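Side-chain contacts in endo-beta-N-acetylglucosaminidase F1 (Bacteroides thetaiotaomicron VPI-5482, PDB 6TCV), which probably cleaves high-mannose N-glycans between the two N-acetylglucosamine residues of their core: residues 310-315 with 331-336; 292-297 with 302-307. The protein carries 2 engineered substitutions. All coordinates share one frame; numbering follows the deposited sequence.

In the fold
Both contacts use helix 306-319, which joins the parallel strands 283-287 and 324-329 in a beta-alpha-beta crossover. Contact 2 comes first along the chain and closes before contact 1 opens: it lies in the connection leading into the helix and folds residues 292-297 against the approach to it, whereas contact 1 packs the helix's early turns against residues 331-336, in the loop that follows the second strand of the crossover. Their centres lie about 13 Å apart, and they touch where Thr306 packs against Val336 and the backbone of the 331-336 loop. The parallel strands are consistent with the (beta/alpha)8 barrel of glycoside hydrolase family 18. Contact 1 is buried; contact 2 is at the surface.

Contact 1 of 2, residues 310-315 with 331-336; sequences ARLCYE and GQMYGV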
loop_
_atom_site.group_PDB
_atom_site.type_symbol
_atom_site.label_atom_id
_atom_site.label_comp_id
_atom_site.label_asym_id
_atom_site.label_seq_id
_atom_site.Cartn_x
_atom_site.Cartn_y
_atom_site.Cartn_z
ATOM N N ALA A 310 -14.016 -1.831 -8.285
ATOM C CA ALA A 310 -13.189 -3.043 -8.250
ATOM C C ALA A 310 -12.400 -3.193 -9.537
ATOM O O ALA A 310 -11.224 -3.573 -9.510
ATOM C CB ALA A 310 -14.071 -4.272 -7.996
ATOM N N ARG A 311 -13.030 -2.916 -10.677
ATOM C CA ARG A 311 -12.291 -2.941 -11.942
ATOM C C ARG A 311 -11.049 -2.037 -11.886
ATOM O O ARG A 311 -9.944 -2.444 -12.274
ATOM C CB ARG A 311 -13.209 -2.555 -13.098
ATOM C CG ARG A 311 -12.461 -2.253 -14.450
ATOM C CD ARG A 311 -11.790 -3.502 -15.020
ATOM N NE ARG A 311 -12.793 -4.517 -15.364
ATOM C CZ ARG A 311 -12.474 -5.734 -15.760
ATOM N NH1 ARG A 311 -11.230 -6.122 -15.902
ATOM N NH2 ARG A 311 -13.449 -6.628 -15.970
ATOM N N LEU A 312 -11.206 -0.832 -11.370
ATOM C CA LEU A 312 -10.062 0.067 -11.255
ATOM C C LEU A 312 -8.997 -0.509 -10.340
ATOM O O LEU A 312 -7.801 -0.480 -10.665
ATOM C CB LEU A 312 -10.494 1.471 -10.750
ATOM C CG LEU A 312 -9.339 2.433 -10.462
ATOM C CD1 LEU A 312 -8.522 2.699 -11.733
ATOM C CD2 LEU A 312 -9.839 3.724 -9.827
ATOM N N CYS A 313 -9.392 -1.073 -9.201
ATOM C CA CYS A 313 -8.391 -1.639 -8.296
ATOM C C CYS A 313 -7.634 -2.787 -8.946
ATOM O O CYS A 313 -6.402 -2.865 -8.853
ATOM C CB CYS A 313 -9.058 -2.099 -6.996
ATOM S SG CYS A 313 -9.704 -0.718 -5.996
ATOM N N TYR A 314 -8.371 -3.690 -9.597
ATOM C CA TYR A 314 -7.786 -4.838 -10.266
ATOM C C TYR A 314 -6.813 -4.384 -11.338
ATOM O O TYR A 314 -5.693 -4.893 -11.417
ATOM C CB TYR A 314 -8.910 -5.684 -10.892
ATOM C CG TYR A 314 -8.419 -6.727 -11.832
ATOM C CD1 TYR A 314 -7.870 -7.922 -11.354
ATOM C CD2 TYR A 314 -8.481 -6.523 -13.193
ATOM C CE1 TYR A 314 -7.374 -8.899 -12.259
ATOM C CE2 TYR A 314 -8.015 -7.496 -14.080
ATOM C CZ TYR A 314 -7.485 -8.675 -13.589
ATOM O OH TYR A 314 -7.010 -9.637 -14.469
ATOM N N GLU A 315 -7.220 -3.446 -12.196
ATOM C CA GLU A 315 -6.346 -2.985 -13.261
ATOM C C GLU A 315 -5.139 -2.261 -12.706
ATOM O O GLU A 315 -4.062 -2.332 -13.292
ATOM C CB GLU A 315 -7.111 -2.095 -14.262
ATOM C CG GLU A 315 -8.228 -2.801 -14.988
ATOM C CD GLU A 315 -7.794 -3.919 -15.906
ATOM O OE1 GLU A 315 -6.564 -4.011 -16.252
ATOM O OE2 GLU A 315 -8.680 -4.713 -16.310
ATOM N N GLY A 331 -18.220 5.492 0.170
ATOM C CA GLY A 331 -18.767 5.628 -1.176
ATOM C C GLY A 331 -18.905 4.265 -1.801
ATOM O O GLY A 331 -19.255 3.292 -1.139
ATOM N N GLN A 332 -18.535 4.175 -3.067
ATOM C CA GLN A 332 -18.662 2.949 -3.837
ATOM C C GLN A 332 -17.324 2.260 -4.052
ATOM O O GLN A 332 -17.204 1.432 -4.950
ATOM C CB GLN A 332 -19.303 3.275 -5.181
ATOM C CG GLN A 332 -20.817 3.388 -5.153
ATOM C CD GLN A 332 -21.354 4.383 -4.143
ATOM O OE1 GLN A 332 -21.174 5.598 -4.271
ATOM N NE2 GLN A 332 -22.042 3.870 -3.134
ATOM N N MET A 333 -16.318 2.561 -3.233
ATOM C CA MET A 333 -14.958 2.141 -3.532
ATOM C C MET A 333 -14.664 0.669 -3.251
ATOM O O MET A 333 -13.676 0.143 -3.796
ATOM C CB MET A 333 -13.929 3.000 -2.752
ATOM C CG MET A 333 -12.542 2.983 -3.384
ATOM S SD MET A 333 -12.539 3.779 -5.022
ATOM C CE MET A 333 -11.657 2.544 -6.009
ATOM N N TYR A 334 -15.454 0.006 -2.405
ATOM C CA TYR A 334 -15.108 -1.312 -1.883
ATOM C C TYR A 334 -16.327 -2.181 -1.733
ATOM O O TYR A 334 -17.355 -1.717 -1.275
ATOM C CB TYR A 334 -14.471 -1.158 -0.501
ATOM C CG TYR A 334 -13.967 -2.422 0.152
ATOM C CD1 TYR A 334 -12.853 -3.115 -0.334
ATOM C CD2 TYR A 334 -14.581 -2.903 1.279
ATOM C CE1 TYR A 334 -12.353 -4.236 0.298
ATOM C CE2 TYR A 334 -14.116 -4.072 1.935
ATOM C CZ TYR A 334 -12.978 -4.733 1.417
ATOM O OH TYR A 334 -12.458 -5.849 2.043
ATOM N N GLY A 335 -16.192 -3.445 -2.076
ATOM C CA GLY A 335 -17.244 -4.412 -1.817
ATOM C C GLY A 335 -17.363 -5.552 -2.799
ATOM O O GLY A 335 -17.851 -6.612 -2.398
ATOM N N VAL A 336 -16.934 -5.392 -4.021
ATOM C CA VAL A 336 -16.948 -6.474 -5.011
ATOM C C VAL A 336 -15.665 -7.269 -4.905
ATOM O O VAL A 336 -14.561 -6.709 -4.909
ATOM C CB VAL A 336 -17.140 -5.894 -6.420
ATOM C CG1 VAL A 336 -16.798 -6.922 -7.495
ATOM C CG2 VAL A 336 -18.563 -5.437 -6.574
#
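Behind Ala310 and Cys313, which meet Val336 and Met333, the flat groups of the helix look elsewhere: the Arg311 guanidinium receives Glu315 OE2 at its edge, the same oxygen lies in plane at the edge of the Tyr314 ring, and Trp347 meets that ring edge-to-face. The salt bridge from Arg311 NH1 to Glu315 OE2 is 2.9 Å long, lies close to the guanidinium plane and arrives nearly along the carboxylate C-O bond; Asp340 is a second anionic partner of NH1. Across the contact itself everything is apolar. Met333 sends CG anti to its backbone N (chi1 -158°) and then bends twice, which brings its terminal methyl up to the helix, where CE lies 3.8 Å from Cys313 SG and, more loosely, 4.4 Å from Leu312 CD2. Helix 306-319 leads into strand 324-329 of what is probably a (beta/alpha)8 barrel, and the loop after that strand returns to the helix's early turns. Val327 of the strand backs both Cys313 and Met333. Farther along the loop, Val336 sets CB and CG1 against the methyl of Ala310, with CB to CB at 3.8 Å. The Met333 side chain is about 9 Å from a bound N-acetylglucosamine.

Contact 2 of 2, residues 292-297 with 302-307; sequences NSPDLS and TNPSTA
Leu296 and Asn303 each turn CG anti to their own carbonyl carbon (chi1 -60° and -52°), and these torsions bring the leucine methyls and the asparagine amide together although the CB of Asn303 points away from the other segment. The two side chains cross at about a right angle. Leu296 CD1 lies 3.5 Å from Asn303 OD1, a methyl against an amide oxygen with no hydrogen bond between them. The sister methyl sits over the face of the Thr302-Asn303 peptide: Leu296 CD2 is 3.6 Å from Thr302 C and 3.5 Å from Asn303 N. That backbone N is buried here and finds no partner anywhere in the model, a polar atom covered by a hydrocarbon group. Over the same face of this peptide, nearer the Thr302 carbonyl oxygen, the CG-CD edges of two proline rings meet, with Pro294 CG 3.7 Å from Pro304 CD. The same Pro294 CG also presses on the Thr302 carbonyl, 3.3 Å from O. Both segments belong to the beta-alpha connection that runs from strand 283-287 to helix 306-319 of the probable barrel, and the contact folds this surface loop back on itself just ahead of the helix. Ser305 then takes the N-cap position, its OG bonded to the backbone N of Ala308. Gln259, from a neighbouring loop, touches both prolines, and its backbone hydrogen-bonds to that of Thr302. At the far end, an Asx turn carries the chain through Leu296: Asp295 OD1 accepts from Ser297 N at 3.0 Å, well above the carboxylate plane, and from Ser297 OG at 2.6 Å on the syn side. The two donors approach from one face of the carboxylate, so a single oxygen grips both the backbone and the side chain of Ser297.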
loop_
_atom_site.group_PDB
_atom_site.type_symbol
_atom_site.label_atom_id
_atom_site.label_comp_id
_atom_site.label_asym_id
_atom_site.label_seq_id
_atom_site.Cartn_x
_atom_site.Cartn_y
_atom_site.Cartn_z
ATOM N N ASN A 292 -18.985 14.234 -8.890
ATOM C CA ASN A 292 -20.349 14.519 -9.308
ATOM C C ASN A 292 -20.865 13.379 -10.162
ATOM O O ASN A 292 -20.143 12.420 -10.444
ATOM C CB ASN A 292 -20.431 15.872 -10.027
ATOM C CG ASN A 292 -20.011 17.028 -9.154
ATOM O OD1 ASN A 292 -20.109 16.945 -7.921
ATOM N ND2 ASN A 292 -19.645 18.120 -9.761
ATOM N N SER A 293 -22.090 13.488 -10.643
ATOM C CA SER A 293 -22.666 12.408 -11.411
ATOM C C SER A 293 -21.932 12.290 -12.744
ATOM O O SER A 293 -21.568 13.301 -13.360
ATOM C CB SER A 293 -24.137 12.702 -11.676
ATOM O OG SER A 293 -24.864 12.469 -10.483
ATOM N N PRO A 294 -21.712 11.088 -13.233
ATOM C CA PRO A 294 -20.989 10.950 -14.495
ATOM C C PRO A 294 -21.841 11.327 -15.697
ATOM O O PRO A 294 -23.068 11.272 -15.670
ATOM C CB PRO A 294 -20.630 9.460 -14.516
ATOM C CG PRO A 294 -21.705 8.787 -13.685
ATOM C CD PRO A 294 -21.997 9.789 -12.585
ATOM N N ASP A 295 -21.166 11.691 -16.787
ATOM C CA ASP A 295 -21.793 11.792 -18.105
ATOM C C ASP A 295 -21.776 10.405 -18.723
ATOM O O ASP A 295 -20.730 9.919 -19.147
ATOM C CB ASP A 295 -21.031 12.812 -18.959
ATOM C CG ASP A 295 -21.553 12.894 -20.355
ATOM O OD1 ASP A 295 -22.561 12.245 -20.656
ATOM O OD2 ASP A 295 -20.975 13.655 -21.150
ATOM N N LEU A 296 -22.937 9.738 -18.720
ATOM C CA LEU A 296 -23.029 8.359 -19.193
ATOM C C LEU A 296 -22.797 8.223 -20.684
ATOM O O LEU A 296 -22.563 7.106 -21.143
ATOM C CB LEU A 296 -24.373 7.720 -18.762
ATOM C CG LEU A 296 -24.543 7.696 -17.248
ATOM C CD1 LEU A 296 -25.953 7.196 -16.934
ATOM C CD2 LEU A 296 -23.576 6.810 -16.533
ATOM N N SER A 297 -22.823 9.326 -21.438
ATOM C CA SER A 297 -22.491 9.325 -22.851
ATOM C C SER A 297 -20.986 9.319 -23.108
ATOM O O SER A 297 -20.555 9.093 -24.251
ATOM C CB SER A 297 -23.014 10.616 -23.541
ATOM O OG SER A 297 -22.307 11.805 -23.191
ATOM N N THR A 302 -19.044 5.414 -16.560
ATOM C CA THR A 302 -20.167 4.498 -16.422
ATOM C C THR A 302 -20.944 4.848 -15.154
ATOM O O THR A 302 -20.587 5.761 -14.424
ATOM C CB THR A 302 -19.696 3.051 -16.473
ATOM O OG1 THR A 302 -20.846 2.209 -16.678
ATOM C CG2 THR A 302 -19.014 2.619 -15.215
ATOM N N ASN A 303 -22.047 4.111 -14.909
ATOM C CA ASN A 303 -22.828 4.314 -13.691
ATOM C C ASN A 303 -21.935 4.043 -12.465
ATOM O O ASN A 303 -21.116 3.106 -12.477
ATOM C CB ASN A 303 -24.045 3.348 -13.670
ATOM C CG ASN A 303 -24.831 3.461 -14.938
ATOM O OD1 ASN A 303 -25.774 4.226 -15.073
ATOM N ND2 ASN A 303 -24.588 2.478 -15.794
ATOM N N PRO A 304 -21.969 4.874 -11.432
ATOM C CA PRO A 304 -21.131 4.603 -10.250
ATOM C C PRO A 304 -21.516 3.267 -9.617
ATOM O O PRO A 304 -22.700 2.998 -9.388
ATOM C CB PRO A 304 -21.435 5.769 -9.305
ATOM C CG PRO A 304 -22.029 6.866 -10.248
ATOM C CD PRO A 304 -22.769 6.105 -11.302
ATOM N N SER A 305 -20.522 2.444 -9.294
ATOM C CA SER A 305 -20.806 1.157 -8.664
ATOM C C SER A 305 -19.540 0.579 -8.032
ATOM O O SER A 305 -18.413 0.875 -8.441
ATOM C CB SER A 305 -21.361 0.154 -9.669
ATOM O OG SER A 305 -20.321 -0.354 -10.484
ATOM N N THR A 306 -19.736 -0.300 -7.057
ATOM C CA THR A 306 -18.623 -1.068 -6.518
ATOM C C THR A 306 -17.975 -1.948 -7.585
ATOM O O THR A 306 -16.774 -2.188 -7.508
ATOM C CB THR A 306 -19.084 -1.876 -5.298
ATOM O OG1 THR A 306 -20.224 -2.633 -5.654
ATOM C CG2 THR A 306 -19.377 -0.941 -4.073
ATOM N N ALA A 307 -18.695 -2.372 -8.609
ATOM C CA ALA A 307 -18.063 -3.169 -9.659
ATOM C C ALA A 307 -17.091 -2.321 -10.473
ATOM O O ALA A 307 -15.986 -2.765 -10.804
ATOM C CB ALA A 307 -19.108 -3.772 -10.610
#